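Local coordinates for 2,3-bisphosphoglycerate-independent phosphoglycerate mutase (Pyrococcus horikoshii, PDB 2ZKT), which probably catalyses the interconversion of 2-phosphoglycerate and 3-phosphoglycerate in glycolysis as a metal-dependent, bisphosphoglycerate-independent mutase, at residues K198-E201 with V202-H206; V288-L291 with K292-F296; D395-P398 with I399-L403. One frame throughout, in Å; residues are numbered along the deposited sequence.

Contact 1 of 3, residues K198-E201 with V202-H206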
# COMPACT_ATOMS: atom_id res chain seq x y z
N LYS B 198 50.54 14.19 -0.78
CA LYS B 198 50.46 15.61 -0.46
C LYS B 198 49.21 15.93 0.37
O LYS B 198 49.25 16.66 1.36
CB LYS B 198 50.42 16.40 -1.78
CG LYS B 198 51.79 17.00 -2.13
CD LYS B 198 51.79 17.71 -3.49
CE LYS B 198 53.13 17.57 -4.22
NZ LYS B 198 53.42 18.81 -4.94
N ALA B 199 48.06 15.38 -0.08
CA ALA B 199 46.81 15.58 0.64
C ALA B 199 46.93 15.19 2.11
O ALA B 199 46.45 15.85 3.02
CB ALA B 199 45.72 14.74 -0.04
N GLN B 200 47.59 14.03 2.33
CA GLN B 200 47.75 13.51 3.69
C GLN B 200 48.39 14.55 4.63
O GLN B 200 48.02 14.69 5.79
CB GLN B 200 48.62 12.25 3.63
CG GLN B 200 48.53 11.42 4.91
CD GLN B 200 49.37 10.17 4.76
OE1 GLN B 200 48.89 9.05 4.75
NE2 GLN B 200 50.70 10.41 4.64
N GLU B 201 49.43 15.24 4.11
CA GLU B 201 50.13 16.26 4.87
C GLU B 201 49.17 17.37 5.31
O GLU B 201 49.14 17.78 6.47
CB GLU B 201 51.24 16.85 3.99
CG GLU B 201 52.38 15.85 3.76
CD GLU B 201 53.48 16.53 2.96
OE1 GLU B 201 53.55 17.75 2.98
OE2 GLU B 201 54.25 15.82 2.32
N VAL B 202 48.43 17.88 4.31
CA VAL B 202 47.42 18.90 4.62
C VAL B 202 46.40 18.41 5.66
O VAL B 202 46.08 19.08 6.63
CB VAL B 202 46.70 19.26 3.31
CG1 VAL B 202 45.75 20.44 3.55
CG2 VAL B 202 47.72 19.65 2.25
N LEU B 203 45.85 17.20 5.40
CA LEU B 203 44.87 16.45 6.19
C LEU B 203 45.36 16.19 7.63
O LEU B 203 44.69 16.50 8.61
CB LEU B 203 44.57 15.13 5.47
CG LEU B 203 43.54 15.31 4.36
CD1 LEU B 203 43.26 14.00 3.61
CD2 LEU B 203 42.19 15.81 4.87
N GLU B 204 46.54 15.55 7.73
CA GLU B 204 47.04 15.17 9.05
C GLU B 204 47.27 16.38 9.97
O GLU B 204 47.80 16.27 11.07
CB GLU B 204 48.37 14.44 8.85
CG GLU B 204 48.24 12.92 8.90
CD GLU B 204 49.57 12.30 8.57
OE1 GLU B 204 50.39 12.97 7.95
OE2 GLU B 204 49.80 11.14 8.94
N LYS B 205 46.87 17.57 9.47
CA LYS B 205 47.22 18.80 10.21
C LYS B 205 46.00 19.64 10.61
O LYS B 205 46.04 20.45 11.53
CB LYS B 205 48.15 19.64 9.34
CG LYS B 205 49.40 20.08 10.11
CD LYS B 205 50.27 21.02 9.28
CE LYS B 205 50.78 20.37 7.99
NZ LYS B 205 51.44 21.37 7.15
N HIS B 206 44.90 19.50 9.84
CA HIS B 206 43.72 20.29 10.17
C HIS B 206 43.30 20.08 11.63
O HIS B 206 43.42 18.99 12.19
CB HIS B 206 42.58 19.88 9.23
CG HIS B 206 41.66 21.06 8.99
ND1 HIS B 206 40.40 21.14 9.49
CD2 HIS B 206 41.95 22.26 8.32
CE1 HIS B 206 39.95 22.37 9.15
NE2 HIS B 206 40.85 23.06 8.45

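Contact 2 of 3, residues V288-L291 with K292-F296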
# COMPACT_ATOMS: atom_id res chain seq x y z
N VAL B 288 4.82 19.78 -11.56
CA VAL B 288 3.63 20.37 -12.18
C VAL B 288 3.95 21.76 -12.75
O VAL B 288 3.49 22.11 -13.85
CB VAL B 288 2.48 20.51 -11.16
CG1 VAL B 288 1.24 21.08 -11.86
CG2 VAL B 288 2.18 19.16 -10.54
N GLU B 289 4.73 22.56 -12.01
CA GLU B 289 5.12 23.90 -12.46
C GLU B 289 5.91 23.79 -13.76
O GLU B 289 5.56 24.43 -14.76
CB GLU B 289 6.00 24.60 -11.42
CG GLU B 289 5.28 25.18 -10.20
CD GLU B 289 6.22 25.95 -9.28
OE1 GLU B 289 6.82 26.95 -9.74
OE2 GLU B 289 6.38 25.55 -8.10
N LEU B 290 6.97 22.99 -13.74
CA LEU B 290 7.84 22.79 -14.90
C LEU B 290 7.12 22.30 -16.16
O LEU B 290 7.51 22.65 -17.28
CB LEU B 290 8.98 21.82 -14.55
CG LEU B 290 9.94 22.31 -13.46
CD1 LEU B 290 10.84 21.15 -13.02
CD2 LEU B 290 10.78 23.50 -13.97
N LEU B 291 6.07 21.49 -15.99
CA LEU B 291 5.34 21.00 -17.15
C LEU B 291 4.79 22.16 -17.97
O LEU B 291 4.61 22.05 -19.19
CB LEU B 291 4.19 20.06 -16.71
CG LEU B 291 4.57 18.58 -16.51
CD1 LEU B 291 3.43 17.83 -15.85
CD2 LEU B 291 4.90 17.95 -17.86
N LYS B 292 4.55 23.29 -17.31
CA LYS B 292 4.02 24.48 -17.98
C LYS B 292 5.03 25.17 -18.91
O LYS B 292 4.62 25.93 -19.79
CB LYS B 292 3.52 25.51 -16.94
CG LYS B 292 2.26 25.07 -16.19
CD LYS B 292 1.91 26.05 -15.08
CE LYS B 292 0.71 25.56 -14.27
NZ LYS B 292 0.43 26.44 -13.08
N ASP B 293 6.33 24.91 -18.74
CA ASP B 293 7.33 25.55 -19.60
C ASP B 293 8.30 24.58 -20.29
O ASP B 293 9.19 25.00 -21.02
CB ASP B 293 8.14 26.58 -18.80
CG ASP B 293 7.28 27.74 -18.30
OD1 ASP B 293 6.65 28.43 -19.15
OD2 ASP B 293 7.25 27.97 -17.07
N TYR B 294 8.12 23.29 -20.04
CA TYR B 294 9.00 22.29 -20.64
C TYR B 294 8.15 21.22 -21.32
O TYR B 294 6.98 21.04 -20.98
CB TYR B 294 9.87 21.66 -19.55
CG TYR B 294 10.99 22.56 -19.06
CD1 TYR B 294 12.23 22.58 -19.70
CD2 TYR B 294 10.82 23.38 -17.94
CE1 TYR B 294 13.28 23.39 -19.25
CE2 TYR B 294 11.86 24.21 -17.48
CZ TYR B 294 13.09 24.20 -18.14
OH TYR B 294 14.13 25.00 -17.71
N ASP B 295 8.73 20.52 -22.30
CA ASP B 295 7.99 19.48 -23.01
C ASP B 295 8.13 18.13 -22.30
O ASP B 295 7.20 17.33 -22.28
CB ASP B 295 8.49 19.33 -24.45
CG ASP B 295 8.57 20.66 -25.16
OD1 ASP B 295 7.50 21.30 -25.35
OD2 ASP B 295 9.70 21.06 -25.54
N PHE B 296 9.31 17.89 -21.73
CA PHE B 296 9.61 16.64 -21.04
C PHE B 296 10.12 16.92 -19.63
O PHE B 296 11.08 17.69 -19.46
CB PHE B 296 10.68 15.86 -21.83
CG PHE B 296 10.79 14.41 -21.44
CD1 PHE B 296 9.92 13.46 -21.99
CD2 PHE B 296 11.73 14.00 -20.49
CE1 PHE B 296 10.00 12.12 -21.61
CE2 PHE B 296 11.81 12.66 -20.11
CZ PHE B 296 10.95 11.72 -20.66

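Contact 3 of 3, residues D395-P398 with I399-L403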
# COMPACT_ATOMS: atom_id res chain seq x y z
N ASP B 395 14.44 1.74 -24.16
CA ASP B 395 13.26 1.73 -25.03
C ASP B 395 12.17 2.70 -24.55
O ASP B 395 11.26 3.06 -25.28
CB ASP B 395 12.71 0.30 -25.07
CG ASP B 395 13.65 -0.58 -25.89
OD1 ASP B 395 14.05 -0.14 -26.97
OD2 ASP B 395 13.96 -1.68 -25.44
N ILE B 396 12.28 3.06 -23.25
CA ILE B 396 11.19 3.80 -22.59
C ILE B 396 10.99 5.21 -23.17
O ILE B 396 9.88 5.64 -23.46
CB ILE B 396 11.53 3.90 -21.10
CG1 ILE B 396 11.50 2.52 -20.44
CG2 ILE B 396 10.49 4.78 -20.37
CD1 ILE B 396 11.83 2.58 -18.95
N VAL B 397 12.06 5.98 -23.36
CA VAL B 397 11.91 7.33 -23.89
C VAL B 397 11.36 7.29 -25.32
O VAL B 397 10.42 8.03 -25.64
CB VAL B 397 13.27 8.10 -23.82
CG1 VAL B 397 13.21 9.38 -24.67
CG2 VAL B 397 13.57 8.45 -22.35
N PRO B 398 11.92 6.43 -26.19
CA PRO B 398 11.42 6.37 -27.57
C PRO B 398 9.91 6.07 -27.61
O PRO B 398 9.16 6.68 -28.38
CB PRO B 398 12.24 5.24 -28.19
CG PRO B 398 13.57 5.39 -27.51
CD PRO B 398 13.16 5.62 -26.05
N ILE B 399 9.47 5.13 -26.77
CA ILE B 399 8.05 4.79 -26.74
C ILE B 399 7.25 5.99 -26.19
O ILE B 399 6.12 6.25 -26.63
CB ILE B 399 7.80 3.53 -25.86
CG1 ILE B 399 8.30 2.29 -26.62
CG2 ILE B 399 6.32 3.39 -25.51
CD1 ILE B 399 8.29 1.02 -25.75
N MET B 400 7.82 6.72 -25.22
CA MET B 400 7.13 7.89 -24.67
C MET B 400 7.06 8.96 -25.74
O MET B 400 6.02 9.58 -25.94
CB MET B 400 7.86 8.46 -23.45
CG MET B 400 7.62 7.72 -22.18
SD MET B 400 8.57 8.44 -20.84
CE MET B 400 7.42 9.71 -20.25
N MET B 401 8.19 9.18 -26.41
CA MET B 401 8.27 10.19 -27.45
C MET B 401 7.30 9.90 -28.58
O MET B 401 6.71 10.82 -29.16
CB MET B 401 9.70 10.32 -27.99
CG MET B 401 10.67 11.04 -27.03
SD MET B 401 10.22 12.79 -26.76
CE MET B 401 11.15 13.17 -25.25
N ASP B 402 7.10 8.61 -28.88
CA ASP B 402 6.17 8.23 -29.95
C ASP B 402 4.72 8.50 -29.52
O ASP B 402 3.90 8.97 -30.30
CB ASP B 402 6.38 6.75 -30.30
CG ASP B 402 5.52 6.36 -31.51
OD1 ASP B 402 5.66 7.00 -32.56
OD2 ASP B 402 4.76 5.40 -31.42
N LEU B 403 4.41 8.16 -28.25
CA LEU B 403 3.07 8.44 -27.75
C LEU B 403 2.81 9.95 -27.70
O LEU B 403 1.68 10.43 -27.78
CB LEU B 403 2.93 7.87 -26.34
CG LEU B 403 2.81 6.34 -26.30
CD1 LEU B 403 3.11 5.78 -24.90
CD2 LEU B 403 1.41 5.83 -26.66

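Contact 1 of 3, residues K198-E201 with V202-H206
Gln200 and Glu204 run side by side in the same direction at the end of helix 186-203, one turn apart. Gln200 CG lies 3.9 Å from Glu204 OE1, and the amide and carboxylate planes stack with 29° between them. Swinging Gln200 CG anti to its own backbone nitrogen (chi1 -164°), with the chain extended beyond it, sets the amide alongside the carboxylate. Glu204 N donates to Gln200 O at 2.6 Å, the donor tilted 23° out of the carbonyl plane. One residue back, Leu203 N reaches Ala199 O at 2.8 Å in a nearly linear bond, whereas the bond from Val202 N to Lys198 O is weak. Ala199 CB and Leu203 CD1 meet more loosely, 4.5 Å apart, on the buried side, where both side chains rest on Leu223 of strand 222-229 and Leu203 also meets Ile141 of helix 131-142. Lys198 turns away to a salt bridge with Glu194 and a hydrogen bond to Gly147 O. The chemistry is thus two-sided: Ala199 and Leu203 give an apolar face toward the sheet, the stacked amide and carboxylate a polar one on the more exposed side, where Glu201 OE1 and Lys205 NZ, 5.9 Å apart, probably attract only weakly.

Contact 2 of 3, residues V288-L291 with K292-F296
This is a local contact at the C-terminal end of helix 280-291, where the chain leaves the helix and turns into strand 296-301; it joins the last helical turn to the loop through Leu290 and Tyr294. The two side chains lie alongside each other, and Leu290 CD2 approaches the ring at Tyr294 CE2, 3.7 Å away. Tyr294 holds CG anti to its carbonyl carbon (chi1 -74°), which lays the ring back beside the helix end, and Leu290 O lies at the ring edge in its plane, 3.5 Å from Tyr294 CD2. That same carbonyl oxygen accepts from Asp293 N at 2.9 Å, the donor standing 57° above the carbonyl plane, and takes a weak second bond from Tyr294 N. Lys292 N bonds to Glu289 O at 3.0 Å, a step of three residues, as the backbone winds more tightly. The phenolic OH of Tyr294 is held by Asp265 and Tyr267. Replacing the tyrosine by an alanine would probably leave Leu290 CD2 without its ring and Asp265 and Tyr267 without the hydroxyl they share. Leu290 also packs on Ala247 and Val249 of strand 246-249 and, with Leu291, on Val297 of strand 296-301, while Tyr294 touches Ala247, so that the helix end lies against two adjacent parallel strands of the mixed sheet.

Contact 3 of 3, residues D395-P398 with I399-L403
Ile399 N, Met400 N, Met401 N and Asp402 N each find a carbonyl four residues back, so a consecutive run of backbone donors is satisfied in helix 396-403. Met401 N to Val397 O is the shortest of these bonds, 2.6 Å, with the donor nearly in line with the C=O. Met400 N reaches Ile396 O at 2.9 Å and Ile399 N reaches Asp395 O at 3.1 Å, both donors tilted by about 20° from the carbonyl plane. Asp402 N takes Pro398 O at 2.9 Å, and Leu403 N continues the series on Ile399 O at 3.0 Å. Pro398 has no amide hydrogen to give, but its carbonyl still accepts from Asp402 N. Other polar groups are satisfied outside the run: Asp395 OD2 accepts from the backbone N of Arg392, at the end of strand 391-392, Asp402 OD1 pairs with Ser407 OG, and Leu403 O is taken by Arg5.

Over this backbone the apolar side chains pair one turn apart. Val397 CG1 touches Met401 CG at 3.8 Å, the two side chains pointing the same way. The first torsion of Met401 (chi1 -75°) sets CG anti to the carbonyl carbon and so beside the valine methyl. Ile396 CG2 lies 4.2 Å from Met400 SD in a looser contact, these side chains also running the same way. Val397 and Met401 together face Phe238 and Trp242 of helix 238-242, whereas Ile396 meets Leu363 of strand 361-366 and Met400 meets Ala342 of strand 339-344. This is the pattern of an amphipathic helix packed on the central mixed sheet, here in the metalloenzyme domain of the alkaline phosphatase superfamily.

How the contacts relate
Contacts 2 and 3, about 18 Å apart between centres, share one part of the fold and touch where Phe296 packs on Met400 and Met401. Both lie against the mixed sheet, contact 2 at a helix end, contact 3 along a whole short helix. Contact 1 leans on the antiparallel sheet instead and is the most peripheral, its centre about 32 Å from that of the chain against about 20 Å for the others. All three are partly buried, contact 3 most, with four of eight touching residues buried. Contact 1 is correspondingly more polar; contact 2 combines an aromatic-aliphatic pair with a shared carbonyl, and contact 3 relies on valine, isoleucine and methionine.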